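PDB 5FP1: tonb-dependent siderophore receptor, which probably takes up iron across the outer membrane by binding iron-chelating siderophores, possibly including ferric enterobactin. Local coordinates for residues A446-L451 and G496-W501; G77-G82 and G502-T507; T507-N512 and T557-V562; Q267-G272 and A293-D298; Y90-S95 and G135-I140. All blocks are in the same frame, centred on the assembly; numbering follows the deposited sequence.

Overall arrangement
Following the chain from the N terminus, the plug comes first. Its loop 77-82 opens contact 2, which closes only at 502-507, with 419 residues in between. Contact 5 (90-95 with 135-140) closes within the plug, contact 4 (267-272 with 293-298) within a barrel hairpin, and contact 1 (446-451 with 496-501) where a long loop meets the barrel wall. These three follow one another in series, all within the span of contact 2, and none cross. Contact 3 opens at T507, the residue it shares with contact 2, and closes at 557-562. Loop 494-517 thus touches the wall strand 433-450, the plug and strand 558-575 in turn, while contact 5 meets it through S91, E93 and S94.

Contact 1. Residues A446-L451 and G496-W501; sequences AEQNFL and GLNAGW. With C8E ((hydroxyethyloxy)tri(ethyloxy)octane), chain G.
A446 and Q448, on barrel strand 433-450, face the type I beta turn G496-A499 in the long loop that follows strand 482-493. The direct touch is slight: A446 CB rests 4.1 Å from G496 O, and Q448 OE1 approaches G500 CA at 3.5 Å. Water does the real joining. Q448 reaches across with its chain extended beyond CG (chi2 -174°), and its OE1 accepts from two waters. Water 1, 2.6 Å from Q448 OE1, also donates to N498 OD1; water 3 passes its other proton to G496 O. On the nitrogen side, Q448 NE2 gives to water 2, which in turn donates to G500 O at 2.6 Å. Water thus meets both the oxygen and the nitrogen of this buried amide. The loop keeps its shape by an Asx turn, G500 N to N498 OD1 at 2.9 Å, next to the beta turn's own bond from A499 N to G496 O. N498 ND2 bonds to D503 O and T507 OG1 further along the same loop. Beyond Q448 the end of the strand and the residue after it meet a detergent molecule: L451 CD2 lies 3.6 Å from its C6, and N449 O is 3.5 Å from its C5.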
# COMPACT_ATOMS: atom_id res chain seq x y z
N ALA A 446 -6.11 -19.76 -10.19
CA ALA A 446 -5.25 -19.89 -9.02
C ALA A 446 -5.26 -21.34 -8.60
O ALA A 446 -6.33 -21.95 -8.44
CB ALA A 446 -5.71 -19.01 -7.89
N GLU A 447 -4.07 -21.91 -8.44
CA GLU A 447 -3.95 -23.29 -7.98
C GLU A 447 -2.97 -23.37 -6.84
O GLU A 447 -1.84 -22.88 -6.94
CB GLU A 447 -3.44 -24.16 -9.13
CG GLU A 447 -3.27 -25.62 -8.73
CD GLU A 447 -3.02 -26.52 -9.94
OE1 GLU A 447 -2.05 -26.28 -10.66
OE2 GLU A 447 -3.82 -27.43 -10.18
N GLN A 448 -3.37 -24.02 -5.76
CA GLN A 448 -2.53 -24.14 -4.60
C GLN A 448 -2.44 -25.58 -4.17
O GLN A 448 -3.46 -26.21 -3.96
CB GLN A 448 -3.06 -23.27 -3.47
CG GLN A 448 -2.45 -21.90 -3.52
CD GLN A 448 -2.78 -20.99 -2.36
OE1 GLN A 448 -3.09 -19.85 -2.60
NE2 GLN A 448 -2.65 -21.45 -1.14
N ASN A 449 -1.22 -26.09 -4.06
CA ASN A 449 -0.94 -27.46 -3.63
C ASN A 449 -0.51 -27.49 -2.16
O ASN A 449 0.57 -27.00 -1.81
CB ASN A 449 0.15 -28.06 -4.51
CG ASN A 449 -0.24 -28.10 -5.98
OD1 ASN A 449 -1.26 -28.68 -6.34
ND2 ASN A 449 0.54 -27.44 -6.82
N PHE A 450 -1.36 -28.04 -1.29
CA PHE A 450 -1.10 -28.06 0.14
C PHE A 450 -0.50 -29.39 0.56
O PHE A 450 -1.07 -30.46 0.26
CB PHE A 450 -2.39 -27.88 0.91
CG PHE A 450 -3.05 -26.55 0.69
CD1 PHE A 450 -2.67 -25.44 1.45
CD2 PHE A 450 -4.01 -26.39 -0.29
CE1 PHE A 450 -3.28 -24.20 1.24
CE2 PHE A 450 -4.62 -25.16 -0.51
CZ PHE A 450 -4.25 -24.06 0.26
N LEU A 451 0.62 -29.34 1.28
CA LEU A 451 1.19 -30.55 1.90
C LEU A 451 0.29 -31.03 3.01
O LEU A 451 -0.49 -30.25 3.58
CB LEU A 451 2.59 -30.27 2.45
CG LEU A 451 3.64 -29.85 1.42
CD1 LEU A 451 4.92 -29.42 2.13
CD2 LEU A 451 3.94 -30.94 0.38
N GLY A 496 -8.40 -16.62 -4.08
CA GLY A 496 -6.98 -16.93 -4.34
C GLY A 496 -6.16 -15.75 -4.88
O GLY A 496 -5.03 -15.92 -5.28
N LEU A 497 -6.76 -14.56 -4.92
CA LEU A 497 -6.07 -13.40 -5.48
C LEU A 497 -4.75 -13.06 -4.79
O LEU A 497 -3.87 -12.45 -5.40
CB LEU A 497 -7.01 -12.19 -5.45
CG LEU A 497 -6.43 -10.91 -6.08
CD1 LEU A 497 -6.12 -11.14 -7.56
CD2 LEU A 497 -7.38 -9.75 -5.89
N ASN A 498 -4.57 -13.44 -3.52
CA ASN A 498 -3.32 -13.11 -2.83
C ASN A 498 -2.13 -13.94 -3.35
O ASN A 498 -0.98 -13.71 -2.95
CB ASN A 498 -3.47 -13.23 -1.31
CG ASN A 498 -3.77 -14.65 -0.81
OD1 ASN A 498 -3.49 -15.64 -1.47
ND2 ASN A 498 -4.29 -14.73 0.41
N ALA A 499 -2.43 -14.93 -4.19
CA ALA A 499 -1.40 -15.73 -4.90
C ALA A 499 -0.55 -16.51 -3.92
O ALA A 499 0.61 -16.85 -4.21
CB ALA A 499 -0.51 -14.86 -5.77
N GLY A 500 -1.13 -16.80 -2.77
CA GLY A 500 -0.50 -17.69 -1.82
C GLY A 500 -0.33 -17.09 -0.43
O GLY A 500 -0.58 -17.75 0.57
N TRP A 501 0.13 -15.85 -0.35
CA TRP A 501 0.40 -15.28 0.97
C TRP A 501 0.16 -13.77 0.90
O TRP A 501 0.82 -13.05 0.16
CB TRP A 501 1.82 -15.62 1.41
CG TRP A 501 2.02 -15.55 2.91
CD1 TRP A 501 2.85 -14.70 3.59
CD2 TRP A 501 1.32 -16.31 3.89
NE1 TRP A 501 2.70 -14.90 4.95
CE2 TRP A 501 1.77 -15.87 5.16
CE3 TRP A 501 0.34 -17.31 3.82
CZ2 TRP A 501 1.31 -16.43 6.33
CZ3 TRP A 501 -0.11 -17.88 5.01
CH2 TRP A 501 0.37 -17.44 6.23
C1 C8E G . 6.94 -25.17 -0.19
C2 C8E G . 6.68 -26.11 -1.36
C3 C8E G . 5.50 -27.03 -1.07
C4 C8E G . 5.23 -28.04 -2.18
C5 C8E G . 3.73 -28.28 -2.38
C6 C8E G . 3.45 -29.69 -2.91
C7 C8E G . 3.62 -29.84 -4.41
C8 C8E G . 3.11 -31.21 -4.87
O9 C8E G . 2.26 -31.08 -6.01
O HOH W 1 -4.69 -18.20 -1.44
O HOH W 2 -2.66 -19.24 1.12
O HOH W 3 -3.33 -18.39 -5.06

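Contact 2. Residues G77-G82 and G502-T507; sequences GGNPNG and GDNSET
N79 and P80 of the plug lie side by side along G502, N79 over its carbonyl and P80 against its N and CA. The pyrrolidine ring packs through CD, 3.4 Å from G502 N and equally near G502 CA, a carbon pair tighter than usual. N79 brings CB to within 3.1 Å of G502 O, while G78 O lies 3.7 Å from N504 CB. The side chains of N79 and N504 pass each other with their amide planes 40° apart. Water completes this first shell. G78 O receives protons from two waters: water 4, which also accepts from G502 N at 3.0 Å, and water 5, 2.8 Å from T507 OG1.

A second shell helps position both partners. N79 ND2 bonds to A74 O, setting the amide against its own loop, and P80 is covered by W501. On the other segment D503 starts a short 3-10 turn: its OD1 accepts from S505 N at 2.9 Å in an Asx turn and also takes S505 OG at 2.6 Å, the hydroxyl coming from above the carboxylate plane. D503 OD2 turns back to the plug, bonding S91 OG, and E506 OE1 meets S94 OG. Here a plug loop touches a long barrel loop, probably on the extracellular side, where relatives bind their siderophores.

Between these two segments the plug-barrel joint rests on N79 and P80 packed against the G502 backbone, and on bridging water. A carbonyl and an N-H that face each other across it, G78 O and G502 N, are linked through water 4 and not by a direct bond.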
# COMPACT_ATOMS: atom_id res chain seq x y z
N GLY A 77 -1.19 -14.40 12.13
CA GLY A 77 -0.69 -15.73 11.90
C GLY A 77 -0.87 -16.21 10.47
O GLY A 77 -0.03 -16.96 9.96
N GLY A 78 -1.93 -15.75 9.82
CA GLY A 78 -2.29 -16.17 8.48
C GLY A 78 -2.18 -15.12 7.41
O GLY A 78 -2.68 -15.31 6.30
N ASN A 79 -1.55 -13.98 7.72
CA ASN A 79 -1.29 -12.99 6.69
C ASN A 79 -0.07 -12.15 6.99
O ASN A 79 0.16 -11.81 8.15
CB ASN A 79 -2.50 -12.11 6.48
CG ASN A 79 -2.76 -11.18 7.64
OD1 ASN A 79 -3.12 -11.62 8.73
ND2 ASN A 79 -2.65 -9.88 7.38
N PRO A 80 0.72 -11.82 5.95
CA PRO A 80 2.01 -11.18 6.19
C PRO A 80 1.89 -9.75 6.69
O PRO A 80 0.83 -9.12 6.57
CB PRO A 80 2.70 -11.23 4.82
CG PRO A 80 1.56 -11.27 3.84
CD PRO A 80 0.49 -12.08 4.53
N ASN A 81 2.98 -9.27 7.27
CA ASN A 81 3.00 -8.00 7.99
C ASN A 81 3.61 -6.87 7.15
O ASN A 81 4.30 -6.01 7.69
CB ASN A 81 3.82 -8.15 9.26
CG ASN A 81 5.30 -8.46 8.98
OD1 ASN A 81 5.67 -8.76 7.84
ND2 ASN A 81 6.14 -8.34 10.01
N GLY A 82 3.38 -6.88 5.83
CA GLY A 82 3.96 -5.85 4.95
C GLY A 82 3.01 -4.68 4.72
O GLY A 82 2.12 -4.42 5.54
N GLY A 502 -0.83 -13.32 1.64
CA GLY A 502 -1.27 -11.94 1.58
C GLY A 502 -2.55 -11.84 2.38
O GLY A 502 -2.75 -12.54 3.38
N ASP A 503 -3.44 -10.98 1.91
CA ASP A 503 -4.67 -10.67 2.64
C ASP A 503 -5.41 -11.98 2.90
O ASP A 503 -5.75 -12.69 1.95
CB ASP A 503 -5.51 -9.70 1.80
CG ASP A 503 -6.74 -9.16 2.59
OD1 ASP A 503 -7.39 -9.98 3.23
OD2 ASP A 503 -6.97 -7.94 2.62
N ASN A 504 -5.63 -12.33 4.17
CA ASN A 504 -6.22 -13.62 4.50
C ASN A 504 -7.69 -13.75 4.06
O ASN A 504 -8.18 -14.87 3.94
CB ASN A 504 -6.09 -13.92 6.01
CG ASN A 504 -6.53 -12.76 6.87
OD1 ASN A 504 -5.92 -11.69 6.88
ND2 ASN A 504 -7.62 -12.97 7.61
N SER A 505 -8.35 -12.64 3.74
CA SER A 505 -9.71 -12.74 3.23
C SER A 505 -9.72 -13.37 1.84
O SER A 505 -10.76 -13.85 1.39
CB SER A 505 -10.41 -11.38 3.24
OG SER A 505 -9.81 -10.49 2.31
N GLU A 506 -8.55 -13.42 1.17
CA GLU A 506 -8.45 -13.90 -0.20
C GLU A 506 -7.91 -15.35 -0.33
O GLU A 506 -7.77 -15.89 -1.42
CB GLU A 506 -7.58 -12.94 -1.03
CG GLU A 506 -8.13 -11.51 -1.05
CD GLU A 506 -7.12 -10.50 -1.57
OE1 GLU A 506 -6.04 -10.91 -2.07
OE2 GLU A 506 -7.42 -9.28 -1.48
N THR A 507 -7.61 -15.95 0.79
CA THR A 507 -6.92 -17.23 0.83
C THR A 507 -7.88 -18.34 0.35
O THR A 507 -9.04 -18.41 0.77
CB THR A 507 -6.39 -17.49 2.26
OG1 THR A 507 -5.16 -16.75 2.42
CG2 THR A 507 -6.10 -18.97 2.52
O HOH W 4 -2.21 -15.28 3.44
O HOH W 5 -4.26 -17.05 5.09

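Contact 3. Residues T507-N512 and T557-V562; sequences TINANN and TTYANV
N509 holds CG between its backbone N and carbonyl carbon (chi1 63°), and Y559 sets its CG anti to its carbonyl carbon (chi1 -64°); these turns bring the amide and the phenol together from opposite directions. N509 ND2 donates to Y559 OH at 3.1 Å, the hydroxyl lying nearly in the amide plane and the ring tilted against it. N512 CB sits over one ring face in a CH-pi contact, 3.9 Å from the Y559 centroid, while N511 CB reaches the ring edge. N511 also covers T557: its CG is 3.2 Å from T557 O and its OD1 3.4 Å from T557 CB.

Two waters add to the joint. Water 6 runs from N511 O to Y559 N, and water 7 from N511 ND2 to T557 O.

The loop braces itself through the amides of N509 and N512. N509 OD1 accepts N511 N at 2.9 Å, an Asx turn, and N512 OD1 takes N509 N at 2.8 Å. N512 ND2 bonds to T507 O, with that oxygen close to its amide plane, so both ends of the N512 amide are used and its rotation is fixed.

The loop 507-512 thus lies across the start of strand 558-575, which pairs with strand 536-555 and where Y559 also packs on Q553. On its far flank I508 touches A461 and N463 of strand 459-476.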
# COMPACT_ATOMS: atom_id res chain seq x y z
N THR A 507 -7.61 -15.95 0.79
CA THR A 507 -6.92 -17.23 0.83
C THR A 507 -7.88 -18.34 0.35
O THR A 507 -9.04 -18.41 0.77
CB THR A 507 -6.39 -17.49 2.26
OG1 THR A 507 -5.16 -16.75 2.42
CG2 THR A 507 -6.10 -18.97 2.52
N ILE A 508 -7.40 -19.13 -0.59
CA ILE A 508 -8.16 -20.22 -1.17
C ILE A 508 -8.02 -21.47 -0.30
O ILE A 508 -6.97 -21.71 0.35
CB ILE A 508 -7.68 -20.51 -2.63
CG1 ILE A 508 -8.65 -21.47 -3.34
CG2 ILE A 508 -6.26 -21.06 -2.63
CD1 ILE A 508 -8.41 -21.62 -4.83
N ASN A 509 -9.10 -22.24 -0.26
CA ASN A 509 -9.10 -23.52 0.44
C ASN A 509 -10.08 -24.49 -0.24
O ASN A 509 -10.68 -24.16 -1.26
CB ASN A 509 -9.37 -23.34 1.93
CG ASN A 509 -10.74 -22.75 2.23
OD1 ASN A 509 -11.72 -23.14 1.66
ND2 ASN A 509 -10.78 -21.79 3.15
N ALA A 510 -10.20 -25.68 0.31
CA ALA A 510 -11.03 -26.72 -0.33
C ALA A 510 -12.45 -26.23 -0.50
O ALA A 510 -13.11 -26.59 -1.45
CB ALA A 510 -11.04 -27.98 0.53
N ASN A 511 -12.93 -25.44 0.46
CA ASN A 511 -14.34 -25.11 0.53
C ASN A 511 -14.77 -23.83 -0.21
O ASN A 511 -15.94 -23.65 -0.47
CB ASN A 511 -14.75 -25.03 1.99
CG ASN A 511 -14.36 -26.29 2.74
OD1 ASN A 511 -13.64 -26.25 3.72
ND2 ASN A 511 -14.78 -27.43 2.20
N ASN A 512 -13.82 -22.96 -0.57
CA ASN A 512 -14.17 -21.74 -1.32
C ASN A 512 -13.66 -21.72 -2.75
O ASN A 512 -13.90 -20.76 -3.52
CB ASN A 512 -13.73 -20.48 -0.54
CG ASN A 512 -12.23 -20.36 -0.40
OD1 ASN A 512 -11.45 -21.05 -1.06
ND2 ASN A 512 -11.81 -19.48 0.50
N THR A 557 -16.95 -25.17 7.10
CA THR A 557 -16.44 -25.67 5.83
C THR A 557 -17.39 -25.33 4.69
O THR A 557 -17.42 -26.04 3.67
CB THR A 557 -16.17 -27.21 5.81
OG1 THR A 557 -17.33 -27.92 6.25
CG2 THR A 557 -15.00 -27.62 6.66
N THR A 558 -18.09 -24.21 4.80
CA THR A 558 -18.98 -23.73 3.74
C THR A 558 -18.90 -22.19 3.56
O THR A 558 -18.98 -21.44 4.53
CB THR A 558 -20.43 -24.09 4.07
OG1 THR A 558 -20.51 -25.48 4.46
CG2 THR A 558 -21.35 -23.81 2.88
N TYR A 559 -18.79 -21.74 2.31
CA TYR A 559 -18.78 -20.32 1.96
C TYR A 559 -19.86 -19.98 0.97
O TYR A 559 -20.34 -20.85 0.26
CB TYR A 559 -17.42 -19.94 1.33
CG TYR A 559 -16.27 -20.08 2.25
CD1 TYR A 559 -15.69 -21.33 2.50
CD2 TYR A 559 -15.72 -18.97 2.89
CE1 TYR A 559 -14.62 -21.45 3.34
CE2 TYR A 559 -14.65 -19.09 3.75
CZ TYR A 559 -14.11 -20.33 3.95
OH TYR A 559 -13.05 -20.47 4.78
N ALA A 560 -20.21 -18.70 0.88
CA ALA A 560 -21.14 -18.21 -0.12
C ALA A 560 -20.90 -16.72 -0.35
O ALA A 560 -20.32 -16.06 0.49
CB ALA A 560 -22.59 -18.41 0.36
N ASN A 561 -21.41 -16.19 -1.45
CA ASN A 561 -21.19 -14.79 -1.84
C ASN A 561 -22.36 -13.86 -1.48
O ASN A 561 -22.74 -13.02 -2.28
CB ASN A 561 -21.05 -14.72 -3.34
CG ASN A 561 -19.62 -14.62 -3.79
OD1 ASN A 561 -18.69 -14.46 -3.00
ND2 ASN A 561 -19.44 -14.72 -5.09
N VAL A 562 -22.86 -13.96 -0.25
CA VAL A 562 -24.09 -13.29 0.14
C VAL A 562 -23.87 -12.09 1.06
O VAL A 562 -24.83 -11.46 1.48
CB VAL A 562 -25.04 -14.29 0.86
CG1 VAL A 562 -25.51 -15.36 -0.11
CG2 VAL A 562 -24.35 -14.94 2.04
O HOH W 6 -18.48 -23.88 0.32
O HOH W 7 -17.19 -27.19 0.65

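Contact 4. Residues Q267-G272 and A293-D298; sequences QENHIG and AKSKND
Q267 and N297 run side by side with their amide planes 79° apart, joined by a weak bond from Q267 NE2 to N297 OD1 at 3.3 Å; N297 OD1 also accepts from Q265, and Q267 OE1 from N108 N. On the other side of the sheet the H270 imidazole has E268 OE2 at its edge, in the ring plane. H270 NE2 donates to that oxygen at 2.7 Å and almost straight (175°), E268 OE2 accepting through its anti lone pair. The ring's ND1 bonds to Y221 OH, so both nitrogens are held and the ring cannot easily turn, and K294 CG comes at it obliquely.

Next to the amide pair, S295 sets OG anti to its backbone N (chi1 -175°), which carries the hydroxyl to N269 OD1 at 2.6 Å. Water 9 gives that oxygen a second proton, and water 8 ties N269 ND2 to K296 O.

Between the two faces runs a regular antiparallel ladder: K296 N to E268 O and K294 N to H270 O are both 2.8 Å, each bond answered in the reverse direction. K294 NZ leaves the pair for salt bridges with E328 and D326.

These are the strands of hairpin 264-279/284-304 in the barrel wall. Strand 215-226 lies beside the first and strand 315-341 beside the second, while Q267, N269, I271, A293 and S295 face the plug residues N103 to N108.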
# COMPACT_ATOMS: atom_id res chain seq x y z
N GLN A 267 13.68 -9.23 3.78
CA GLN A 267 13.01 -9.17 2.51
C GLN A 267 14.06 -8.98 1.43
O GLN A 267 15.05 -8.26 1.62
CB GLN A 267 12.00 -8.02 2.50
CG GLN A 267 10.96 -8.13 3.61
CD GLN A 267 9.80 -7.17 3.46
OE1 GLN A 267 9.93 -6.08 2.91
NE2 GLN A 267 8.65 -7.57 3.96
N GLU A 268 13.78 -9.53 0.27
CA GLU A 268 14.65 -9.35 -0.88
C GLU A 268 13.83 -9.31 -2.15
O GLU A 268 13.08 -10.24 -2.43
CB GLU A 268 15.68 -10.49 -0.96
CG GLU A 268 16.68 -10.29 -2.09
CD GLU A 268 17.70 -11.42 -2.19
OE1 GLU A 268 17.90 -12.18 -1.21
OE2 GLU A 268 18.32 -11.56 -3.26
N ASN A 269 13.95 -8.22 -2.88
CA ASN A 269 13.17 -7.99 -4.07
C ASN A 269 14.03 -7.59 -5.25
O ASN A 269 14.88 -6.71 -5.11
CB ASN A 269 12.12 -6.94 -3.80
CG ASN A 269 10.95 -7.50 -2.99
OD1 ASN A 269 10.03 -8.12 -3.53
ND2 ASN A 269 11.05 -7.38 -1.69
N HIS A 270 13.76 -8.22 -6.39
CA HIS A 270 14.42 -7.92 -7.66
C HIS A 270 13.33 -7.71 -8.67
O HIS A 270 12.38 -8.51 -8.74
CB HIS A 270 15.26 -9.10 -8.13
CG HIS A 270 16.34 -9.53 -7.20
ND1 HIS A 270 17.66 -9.22 -7.42
CD2 HIS A 270 16.30 -10.27 -6.07
CE1 HIS A 270 18.40 -9.75 -6.45
NE2 HIS A 270 17.60 -10.38 -5.61
N ILE A 271 13.46 -6.66 -9.49
CA ILE A 271 12.55 -6.49 -10.63
C ILE A 271 13.38 -6.11 -11.88
O ILE A 271 14.18 -5.18 -11.83
CB ILE A 271 11.52 -5.34 -10.40
CG1 ILE A 271 10.75 -5.52 -9.09
CG2 ILE A 271 10.54 -5.26 -11.59
CD1 ILE A 271 9.83 -4.36 -8.73
N GLY A 272 13.15 -6.83 -12.97
CA GLY A 272 13.80 -6.55 -14.26
C GLY A 272 12.71 -6.25 -15.29
O GLY A 272 11.74 -7.00 -15.41
N ALA A 293 9.83 -10.48 -11.86
CA ALA A 293 9.99 -10.09 -10.46
C ALA A 293 10.30 -11.29 -9.60
O ALA A 293 9.73 -12.35 -9.77
CB ALA A 293 8.75 -9.38 -9.94
N LYS A 294 11.20 -11.10 -8.65
CA LYS A 294 11.50 -12.13 -7.68
C LYS A 294 11.34 -11.48 -6.31
O LYS A 294 11.83 -10.38 -6.08
CB LYS A 294 12.93 -12.66 -7.86
CG LYS A 294 13.37 -13.58 -6.73
CD LYS A 294 13.89 -14.90 -7.25
CE LYS A 294 14.22 -15.86 -6.13
NZ LYS A 294 13.65 -17.19 -6.47
N SER A 295 10.60 -12.13 -5.42
CA SER A 295 10.29 -11.52 -4.14
C SER A 295 10.37 -12.57 -3.03
O SER A 295 9.67 -13.59 -3.09
CB SER A 295 8.88 -10.90 -4.17
OG SER A 295 8.60 -10.19 -2.97
N LYS A 296 11.22 -12.31 -2.05
CA LYS A 296 11.39 -13.19 -0.90
C LYS A 296 11.06 -12.48 0.40
O LYS A 296 11.32 -11.30 0.55
CB LYS A 296 12.84 -13.71 -0.84
CG LYS A 296 13.23 -14.43 -2.12
CD LYS A 296 14.67 -14.93 -2.13
CE LYS A 296 14.86 -16.04 -1.13
NZ LYS A 296 15.95 -16.97 -1.54
N ASN A 297 10.49 -13.23 1.34
CA ASN A 297 10.14 -12.72 2.64
C ASN A 297 10.38 -13.83 3.63
O ASN A 297 9.96 -14.98 3.42
CB ASN A 297 8.66 -12.27 2.61
CG ASN A 297 8.25 -11.40 3.78
OD1 ASN A 297 9.07 -10.83 4.54
ND2 ASN A 297 6.92 -11.24 3.91
N ASP A 298 11.06 -13.51 4.72
CA ASP A 298 11.45 -14.51 5.71
C ASP A 298 11.38 -13.81 7.06
O ASP A 298 12.12 -12.86 7.29
CB ASP A 298 12.89 -14.98 5.41
CG ASP A 298 13.35 -16.11 6.30
OD1 ASP A 298 12.56 -16.66 7.09
OD2 ASP A 298 14.53 -16.47 6.21
O HOH W 8 9.46 -8.94 0.38
O HOH W 9 9.84 -7.78 -6.35

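Contact 5. Residues Y90-S95 and G135-I140; sequences YSSESS and GSINMI
S92 and S95, the ends of a type I beta turn in the plug, lie against strand 135-141 of the plug's mixed sheet. Van der Waals contact comes first. S95 O presses on S136 CB at 3.4 Å, with the two CB atoms 4.2 Å apart. S92 CB lies 3.9 Å from G135 O and faces the start of the strand; its hydroxyl has two conformers, and a bond to P85 O is therefore doubtful. I137 lies beside the turn and also packs on P85, I87 and V117.

Hydrogen bonds serve chiefly to shape the turn. S95 N reaches S92 O at 2.9 Å, closing it, and S91 OG accepts from E93 N at 3.2 Å (157°), an ST turn just before. S95 OG takes S132 N, which holds the turn to the approach of strand 135-141. Strand 96-98 begins just after S95, and there I137 pairs with Y97, so the contact lies where the parallel pairing starts.

One charged side chain leaves the turn for its surroundings: E93 forms a salt bridge with R84, through OE1 to the arginine NE, in the loop just ahead of strand 85-87.

Water comes last: water 10 lies between Y90 O, at 3.0 Å, and G135 O, at 3.2 Å.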
# COMPACT_ATOMS: atom_id res chain seq x y z
N TYR A 90 -11.59 -0.77 1.67
CA TYR A 90 -11.32 -2.05 1.01
C TYR A 90 -9.83 -2.28 0.79
O TYR A 90 -9.10 -1.39 0.33
CB TYR A 90 -12.11 -2.18 -0.31
CG TYR A 90 -13.62 -2.13 -0.06
CD1 TYR A 90 -14.29 -3.23 0.45
CD2 TYR A 90 -14.35 -0.97 -0.27
CE1 TYR A 90 -15.65 -3.19 0.74
CE2 TYR A 90 -15.71 -0.92 0.01
CZ TYR A 90 -16.36 -2.04 0.49
OH TYR A 90 -17.71 -1.99 0.81
N SER A 91 -9.37 -3.48 1.14
CA SER A 91 -7.95 -3.81 1.02
C SER A 91 -7.44 -3.67 -0.40
O SER A 91 -8.05 -4.16 -1.37
CB SER A 91 -7.68 -5.24 1.50
OG SER A 91 -6.38 -5.61 1.14
N SER A 92 -6.29 -3.01 -0.53
CA SER A 92 -5.64 -2.92 -1.84
C SER A 92 -4.29 -3.63 -1.83
O SER A 92 -3.50 -3.50 -2.77
CB SER A 92 -5.47 -1.47 -2.27
OG SER A 92 -4.45 -0.85 -1.52
N GLU A 93 -4.08 -4.46 -0.82
CA GLU A 93 -2.85 -5.23 -0.66
C GLU A 93 -2.51 -6.06 -1.91
O GLU A 93 -1.34 -6.13 -2.33
CB GLU A 93 -2.95 -6.13 0.58
CG GLU A 93 -1.63 -6.81 0.93
CD GLU A 93 -1.72 -7.76 2.11
OE1 GLU A 93 -2.80 -7.81 2.79
OE2 GLU A 93 -0.68 -8.46 2.36
N SER A 94 -3.52 -6.70 -2.50
CA SER A 94 -3.30 -7.53 -3.70
C SER A 94 -3.35 -6.74 -5.02
O SER A 94 -3.24 -7.33 -6.09
CB SER A 94 -4.29 -8.70 -3.76
OG SER A 94 -4.21 -9.52 -2.62
N SER A 95 -3.51 -5.42 -4.92
CA SER A 95 -3.68 -4.48 -6.05
C SER A 95 -2.68 -3.33 -5.95
O SER A 95 -3.02 -2.15 -6.07
CB SER A 95 -5.12 -3.95 -6.13
OG SER A 95 -6.00 -5.06 -6.25
N GLY A 135 -10.01 0.90 -4.75
CA GLY A 135 -8.91 1.72 -5.29
C GLY A 135 -7.65 0.88 -5.47
O GLY A 135 -7.66 -0.34 -5.25
N SER A 136 -6.57 1.53 -5.90
CA SER A 136 -5.28 0.85 -6.06
C SER A 136 -4.17 1.89 -6.05
O SER A 136 -4.40 3.09 -6.29
CB SER A 136 -5.21 0.09 -7.38
OG SER A 136 -5.41 0.96 -8.47
N ILE A 137 -2.96 1.41 -5.78
CA ILE A 137 -1.79 2.24 -5.66
C ILE A 137 -0.79 1.86 -6.74
O ILE A 137 -0.53 0.68 -6.96
CB ILE A 137 -1.16 2.02 -4.28
CG1 ILE A 137 -2.13 2.58 -3.23
CG2 ILE A 137 0.20 2.69 -4.20
CD1 ILE A 137 -1.85 2.13 -1.82
N ASN A 138 -0.23 2.88 -7.37
CA ASN A 138 0.71 2.67 -8.47
C ASN A 138 1.93 3.53 -8.21
O ASN A 138 1.83 4.76 -8.15
CB ASN A 138 0.04 3.05 -9.80
CG ASN A 138 0.91 2.74 -11.01
OD1 ASN A 138 1.91 1.99 -10.93
ND2 ASN A 138 0.58 3.36 -12.14
N MET A 139 3.06 2.90 -7.96
CA MET A 139 4.30 3.62 -7.69
C MET A 139 5.04 3.83 -9.03
O MET A 139 5.28 2.88 -9.77
CB MET A 139 5.14 2.88 -6.64
CG MET A 139 4.46 2.88 -5.24
SD MET A 139 5.40 1.79 -4.19
CE MET A 139 6.65 2.94 -3.69
N ILE A 140 5.38 5.08 -9.32
CA ILE A 140 5.99 5.46 -10.60
C ILE A 140 7.49 5.58 -10.36
O ILE A 140 7.90 6.30 -9.48
CB ILE A 140 5.48 6.85 -11.07
CG1 ILE A 140 3.95 6.89 -11.10
CG2 ILE A 140 6.07 7.24 -12.42
CD1 ILE A 140 3.32 5.83 -11.95
O HOH W 10 -9.19 -1.55 -2.69